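Local coordinates for carbohydrate kinase, FGGY (PDB 3H6E), which probably acts as a sugar kinase of the FGGY family, transferring a phosphate group to a carbohydrate whose identity is not established, at residues Leu255-Gly258 with Thr259-Ala263; Ala378-Ala381 with Leu382-Gly386; Pro51-Gly54 with Arg55-Asp59. One frame throughout, in Å; residues are numbered along the deposited sequence.

Contact 1: Leu255-Gly258 with Thr259-Ala263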
# COMPACT_ATOMS: atom_id res chain seq x y z
N LEU A 255 -7.83 -4.65 -5.16
CA LEU A 255 -6.89 -4.35 -6.22
C LEU A 255 -6.76 -2.85 -6.38
O LEU A 255 -7.65 -2.20 -6.93
CB LEU A 255 -7.35 -4.96 -7.55
CG LEU A 255 -6.45 -4.64 -8.74
CD1 LEU A 255 -5.24 -5.56 -8.74
CD2 LEU A 255 -7.20 -4.75 -10.05
N SER A 256 -5.66 -2.30 -5.89
CA SER A 256 -5.43 -0.87 -6.02
C SER A 256 -4.72 -0.57 -7.34
O SER A 256 -3.91 -1.35 -7.83
CB SER A 256 -4.63 -0.32 -4.84
OG SER A 256 -3.34 -0.87 -4.77
N THR A 257 -5.05 0.58 -7.93
CA THR A 257 -4.51 0.95 -9.23
C THR A 257 -3.89 2.35 -9.18
O THR A 257 -4.10 3.09 -8.23
CB THR A 257 -5.58 0.87 -10.34
OG1 THR A 257 -6.57 1.88 -10.14
CG2 THR A 257 -6.25 -0.50 -10.33
N GLY A 258 -3.17 2.69 -10.24
CA GLY A 258 -2.36 3.89 -10.29
C GLY A 258 -1.10 3.56 -11.07
O GLY A 258 -1.13 2.70 -11.96
N THR A 259 0.01 4.22 -10.75
CA THR A 259 1.28 3.83 -11.36
C THR A 259 1.49 2.33 -11.17
O THR A 259 1.84 1.62 -12.10
CB THR A 259 2.47 4.61 -10.78
OG1 THR A 259 2.36 5.99 -11.13
CG2 THR A 259 3.77 4.06 -11.34
N TRP A 260 1.27 1.87 -9.94
CA TRP A 260 1.31 0.45 -9.63
C TRP A 260 -0.10 -0.12 -9.47
O TRP A 260 -0.93 0.45 -8.77
CB TRP A 260 2.10 0.20 -8.34
CG TRP A 260 3.59 0.28 -8.50
CD1 TRP A 260 4.38 1.38 -8.35
CD2 TRP A 260 4.47 -0.81 -8.82
NE1 TRP A 260 5.69 1.06 -8.57
CE2 TRP A 260 5.78 -0.28 -8.86
CE3 TRP A 260 4.28 -2.17 -9.08
CZ2 TRP A 260 6.89 -1.07 -9.14
CZ3 TRP A 260 5.38 -2.95 -9.37
CH2 TRP A 260 6.67 -2.40 -9.40
N PHE A 261 -0.35 -1.24 -10.14
CA PHE A 261 -1.54 -2.03 -9.88
C PHE A 261 -1.14 -3.10 -8.87
O PHE A 261 -0.26 -3.91 -9.13
CB PHE A 261 -2.03 -2.70 -11.16
CG PHE A 261 -2.73 -1.77 -12.10
CD1 PHE A 261 -2.31 -0.46 -12.27
CD2 PHE A 261 -3.81 -2.22 -12.85
CE1 PHE A 261 -2.96 0.39 -13.14
CE2 PHE A 261 -4.46 -1.38 -13.73
CZ PHE A 261 -4.04 -0.07 -13.88
N ILE A 262 -1.78 -3.10 -7.70
CA ILE A 262 -1.42 -4.02 -6.64
C ILE A 262 -2.61 -4.83 -6.14
O ILE A 262 -3.61 -4.27 -5.69
CB ILE A 262 -0.78 -3.30 -5.44
CG1 ILE A 262 0.41 -2.46 -5.89
CG2 ILE A 262 -0.36 -4.30 -4.37
CD1 ILE A 262 1.05 -1.66 -4.78
N ALA A 263 -2.49 -6.15 -6.23
CA ALA A 263 -3.51 -7.05 -5.72
C ALA A 263 -3.14 -7.51 -4.32
O ALA A 263 -2.12 -8.17 -4.13
CB ALA A 263 -3.69 -8.24 -6.65

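Contact 2: Ala378-Ala381 with Leu382-Gly386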
# COMPACT_ATOMS: atom_id res chain seq x y z
N ALA A 378 -3.66 -8.13 -15.01
CA ALA A 378 -4.21 -8.14 -13.66
C ALA A 378 -4.81 -9.51 -13.39
O ALA A 378 -4.73 -10.03 -12.28
CB ALA A 378 -5.27 -7.06 -13.50
N ASP A 379 -5.40 -10.09 -14.43
CA ASP A 379 -5.99 -11.42 -14.34
C ASP A 379 -4.94 -12.46 -13.98
O ASP A 379 -5.16 -13.32 -13.13
CB ASP A 379 -6.65 -11.79 -15.68
CG ASP A 379 -7.17 -13.20 -15.69
OD1 ASP A 379 -8.28 -13.43 -15.15
OD2 ASP A 379 -6.49 -14.08 -16.26
N THR A 380 -3.79 -12.39 -14.64
CA THR A 380 -2.68 -13.28 -14.34
C THR A 380 -2.16 -13.05 -12.92
O THR A 380 -1.83 -14.01 -12.22
CB THR A 380 -1.52 -13.09 -15.35
OG1 THR A 380 -1.94 -13.54 -16.64
CG2 THR A 380 -0.28 -13.86 -14.92
N ALA A 381 -2.09 -11.79 -12.51
CA ALA A 381 -1.57 -11.44 -11.19
C ALA A 381 -2.49 -11.91 -10.06
O ALA A 381 -2.02 -12.42 -9.05
CB ALA A 381 -1.33 -9.95 -11.10
N LEU A 382 -3.79 -11.73 -10.25
CA LEU A 382 -4.77 -12.18 -9.28
C LEU A 382 -4.72 -13.69 -9.09
O LEU A 382 -4.92 -14.19 -7.99
CB LEU A 382 -6.18 -11.76 -9.71
CG LEU A 382 -6.54 -10.28 -9.50
CD1 LEU A 382 -7.53 -9.79 -10.56
CD2 LEU A 382 -7.07 -10.03 -8.09
N ASP A 383 -4.44 -14.40 -10.17
CA ASP A 383 -4.36 -15.86 -10.13
C ASP A 383 -3.10 -16.39 -9.44
O ASP A 383 -3.14 -17.43 -8.79
CB ASP A 383 -4.48 -16.46 -11.53
CG ASP A 383 -5.90 -16.42 -12.05
OD1 ASP A 383 -6.82 -16.26 -11.22
OD2 ASP A 383 -6.09 -16.56 -13.28
N LEU A 384 -1.99 -15.67 -9.58
CA LEU A 384 -0.75 -16.03 -8.90
C LEU A 384 -0.92 -16.17 -7.38
O LEU A 384 -0.19 -16.92 -6.75
CB LEU A 384 0.35 -15.01 -9.19
CG LEU A 384 1.43 -15.36 -10.22
CD1 LEU A 384 0.88 -16.25 -11.32
CD2 LEU A 384 2.07 -14.10 -10.79
N ILE A 385 -1.88 -15.45 -6.81
CA ILE A 385 -2.06 -15.43 -5.36
C ILE A 385 -3.36 -16.10 -4.92
O ILE A 385 -3.68 -16.10 -3.74
CB ILE A 385 -2.01 -13.98 -4.80
CG1 ILE A 385 -3.05 -13.10 -5.49
CG2 ILE A 385 -0.62 -13.39 -4.97
CD1 ILE A 385 -3.11 -11.68 -4.96
N GLY A 386 -4.10 -16.66 -5.87
CA GLY A 386 -5.32 -17.38 -5.56
C GLY A 386 -6.51 -16.50 -5.24
O GLY A 386 -7.42 -16.93 -4.52

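Contact 3: Pro51-Gly54 with Arg55-Asp59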
# COMPACT_ATOMS: atom_id res chain seq x y z
N PRO A 51 11.51 16.03 12.87
CA PRO A 51 11.40 17.16 13.79
C PRO A 51 10.36 18.16 13.30
O PRO A 51 9.49 18.58 14.07
CB PRO A 51 12.79 17.80 13.73
CG PRO A 51 13.69 16.72 13.25
CD PRO A 51 12.87 15.87 12.33
N ASP A 52 10.44 18.51 12.03
CA ASP A 52 9.60 19.55 11.45
C ASP A 52 8.14 19.13 11.32
O ASP A 52 7.23 19.94 11.54
CB ASP A 52 10.16 19.97 10.09
CG ASP A 52 9.43 21.15 9.51
OD1 ASP A 52 9.38 22.21 10.17
OD2 ASP A 52 8.92 21.02 8.38
N THR A 53 7.90 17.88 10.94
CA THR A 53 6.54 17.38 10.83
C THR A 53 5.88 17.36 12.21
O THR A 53 4.69 17.64 12.34
CB THR A 53 6.48 15.98 10.21
OG1 THR A 53 6.83 16.07 8.82
CG2 THR A 53 5.09 15.40 10.33
N GLY A 54 6.68 17.02 13.22
CA GLY A 54 6.21 17.04 14.59
C GLY A 54 5.67 18.40 14.95
O GLY A 54 4.67 18.52 15.67
N ARG A 55 6.32 19.44 14.45
CA ARG A 55 5.86 20.81 14.68
C ARG A 55 4.54 21.08 13.97
O ARG A 55 3.54 21.38 14.62
CB ARG A 55 6.92 21.82 14.25
CG ARG A 55 8.26 21.63 14.95
CD ARG A 55 9.26 22.70 14.56
NE ARG A 55 10.64 22.26 14.79
CZ ARG A 55 11.49 21.94 13.83
NH1 ARG A 55 11.12 22.02 12.56
NH2 ARG A 55 12.73 21.55 14.13
N TRP A 56 4.53 20.98 12.65
CA TRP A 56 3.32 21.23 11.88
C TRP A 56 2.10 20.58 12.52
O TRP A 56 1.02 21.18 12.57
CB TRP A 56 3.46 20.72 10.44
CG TRP A 56 2.15 20.70 9.68
CD1 TRP A 56 1.47 21.79 9.20
CD2 TRP A 56 1.37 19.55 9.33
NE1 TRP A 56 0.32 21.38 8.57
CE2 TRP A 56 0.23 20.01 8.63
CE3 TRP A 56 1.52 18.17 9.53
CZ2 TRP A 56 -0.75 19.15 8.14
CZ3 TRP A 56 0.55 17.32 9.04
CH2 TRP A 56 -0.57 17.81 8.35
N LEU A 57 2.27 19.36 13.01
CA LEU A 57 1.13 18.59 13.50
C LEU A 57 0.79 18.87 14.97
O LEU A 57 -0.23 18.42 15.47
CB LEU A 57 1.32 17.09 13.23
CG LEU A 57 1.82 16.14 14.32
CD1 LEU A 57 0.63 15.53 15.06
CD2 LEU A 57 2.66 15.05 13.69
N LEU A 58 1.65 19.62 15.65
CA LEU A 58 1.30 20.15 16.97
C LEU A 58 0.51 21.45 16.80
O LEU A 58 -0.29 21.81 17.66
CB LEU A 58 2.54 20.37 17.84
CG LEU A 58 2.97 19.15 18.66
CD1 LEU A 58 4.12 19.50 19.59
CD2 LEU A 58 1.80 18.58 19.44
N ASP A 59 0.74 22.13 15.68
CA ASP A 59 -0.05 23.30 15.31
C ASP A 59 -1.48 22.88 15.01
O ASP A 59 -2.42 23.29 15.69
CB ASP A 59 0.53 23.98 14.07
CG ASP A 59 1.87 24.63 14.33
OD1 ASP A 59 2.19 24.87 15.52
OD2 ASP A 59 2.60 24.91 13.35

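Contact 1: Leu255-Gly258 with Thr259-Ala263
T257 lays CB and CG2 across one face of the F261 ring, a CH-pi contact in which CB of T257 stands 3.9 Å from the centroid of the F261 ring and 11° off its normal. The phenyl is brought under the threonine by its first torsion (chi1 -76°), which sets CG beside the backbone N of F261. At the edge of the ring and in its plane, G258 O approaches CE1 of F261 to 3.2 Å. The rotation of T257 is fixed from outside, where OG1 is hydrogen-bonded to E394 O and F397 N, while F298 and F397 meet the F261 ring. On this buried side L255 CD1 touches A263 CB at 3.7 Å. The segments form the end of a beta hairpin, joined by the hydrogen-bonded pair of S256 and I262: I262 N to S256 O is 2.8 Å and fairly straight (162°), S256 N to I262 O 2.9 Å. In FGGY relatives the equivalent turn of the actin-like ATPase fold meets the phosphates of ATP, and the turn here probably does the same. G258 illustrates why tight turns recruit glycine: with phi positive, its backbone angles would drive any CB into the carbonyl oxygen of T257. The other face is looser: OG of S256 merely lies alongside CB of I262 at 3.6 Å, the W260 indole turns onto R297 in a cation-pi contact, and T259 is exposed at the bend.

Contact 2: Ala378-Ala381 with Leu382-Gly386
L382 folds back along the carbonyl of A378, one helical turn earlier, and nearly every atom of its side chain can be placed by that oxygen. CB of L382 is 3.4 Å from A378 O; CG, set beside its own backbone N by chi1 of -76°, closes to 3.3 Å from the same A378 O. At the tip the branches part: CD1 of L382 stays at 3.3 Å from A378 O, while CD2 lies against A263. The backbone N of L382 bonds to A378 O as well, at 2.8 Å and 163°, so the buried oxygen is gripped by one N-H and flanked by CB, CG and CD1 of the leucine, which illustrates how a helix lets a side chain cover the carbonyl one turn back. On another side of the helix D379 and D383 bring their carboxylates together, OD2 of D379 lying 3.9 Å from OD2 of D383 with the planes 75° apart. Two like charges this close would be costly alone, but D379 OD2 forms a salt bridge with R461 and D383 OD1 one with R411, which probably offsets the repulsion. The helix then ends in a Schellman motif: G386, with positive phi, returns its N to D383 O at 3.2 Å. A378 and A381 rest on F298 and A296 and I385 spans P294, A296 and A263, so helix 363-384 lies against strand 292-298 and its neighbour 261-266.

Contact 3: Pro51-Gly54 with Arg55-Asp59
The R55 guanidinium lies with one face over the carbonyl of P51, whose O is 3.8 Å above the plane and over its centre, with D52 N on that same face. At the edge, in plane, D52 OD1 meets NH1 of R55 at 3.0 Å, in a salt bridge whose hydrogen bond is weak because the angle at the proton is only 122°. The W56 indole has T53 O at its edge, near the ring plane. All this happens on the first turns of helix 50-63, which packs against the six-stranded sheet of the N-terminal half of this FGGY kinase. The carboxylate and guanidinium are turned 55° to each other, and their side chains cross at about a right angle. D52 swings CG anti to its own N (chi1 -174°), placing OD1 beside the arginine while OD2 forms a second salt bridge, with R35 of strand 29-36. The aspartate therefore links a mostly exposed arginine to one of the sheet.

The apolar side is carried by T53 and L57, which illustrate how residues four apart fall on one face of a helix. CB of L57 sits 3.5 Å from T53 O and CD2 of L57 meets CG2 of T53 at 4.2 Å; the two side chains cross at a slant as they approach L13 and I11 of strand 9-13. With an alanine at L57, the methyl of T53 would probably lose its partner along the helix and a gap would open against I11. T53 itself is held by OG1, bonded to D49 O. The backbone gives a firm bond from L57 N to T53 O, 3.0 Å, and a weak one from L58 N to G54 O. The next carbonyl, R55 O, accepts two donors at once, L58 N at 2.8 Å and D59 N at 3.1 Å.

In the fold
Contacts 1 and 2 belong to one neighbourhood: their centres are about 13 Å apart and they touch, A263 O of the hairpin lying 3.7 Å from I385 CD1. Contact 3 is separate, on a helix laid against the other large sheet, about 42 Å from contact 2 between centres and on the opposite side of the chain's centre. Contact 2 is the most buried; contact 1, nearest the middle of the molecule, combines aromatic packing with paired strands; contact 3 has a surface salt bridge. Both helices set apolar residues against strands, but in contact 3 an aspartate also reaches a charged residue of the sheet, whereas the aspartates of contact 2 pair with arginines outside the strands.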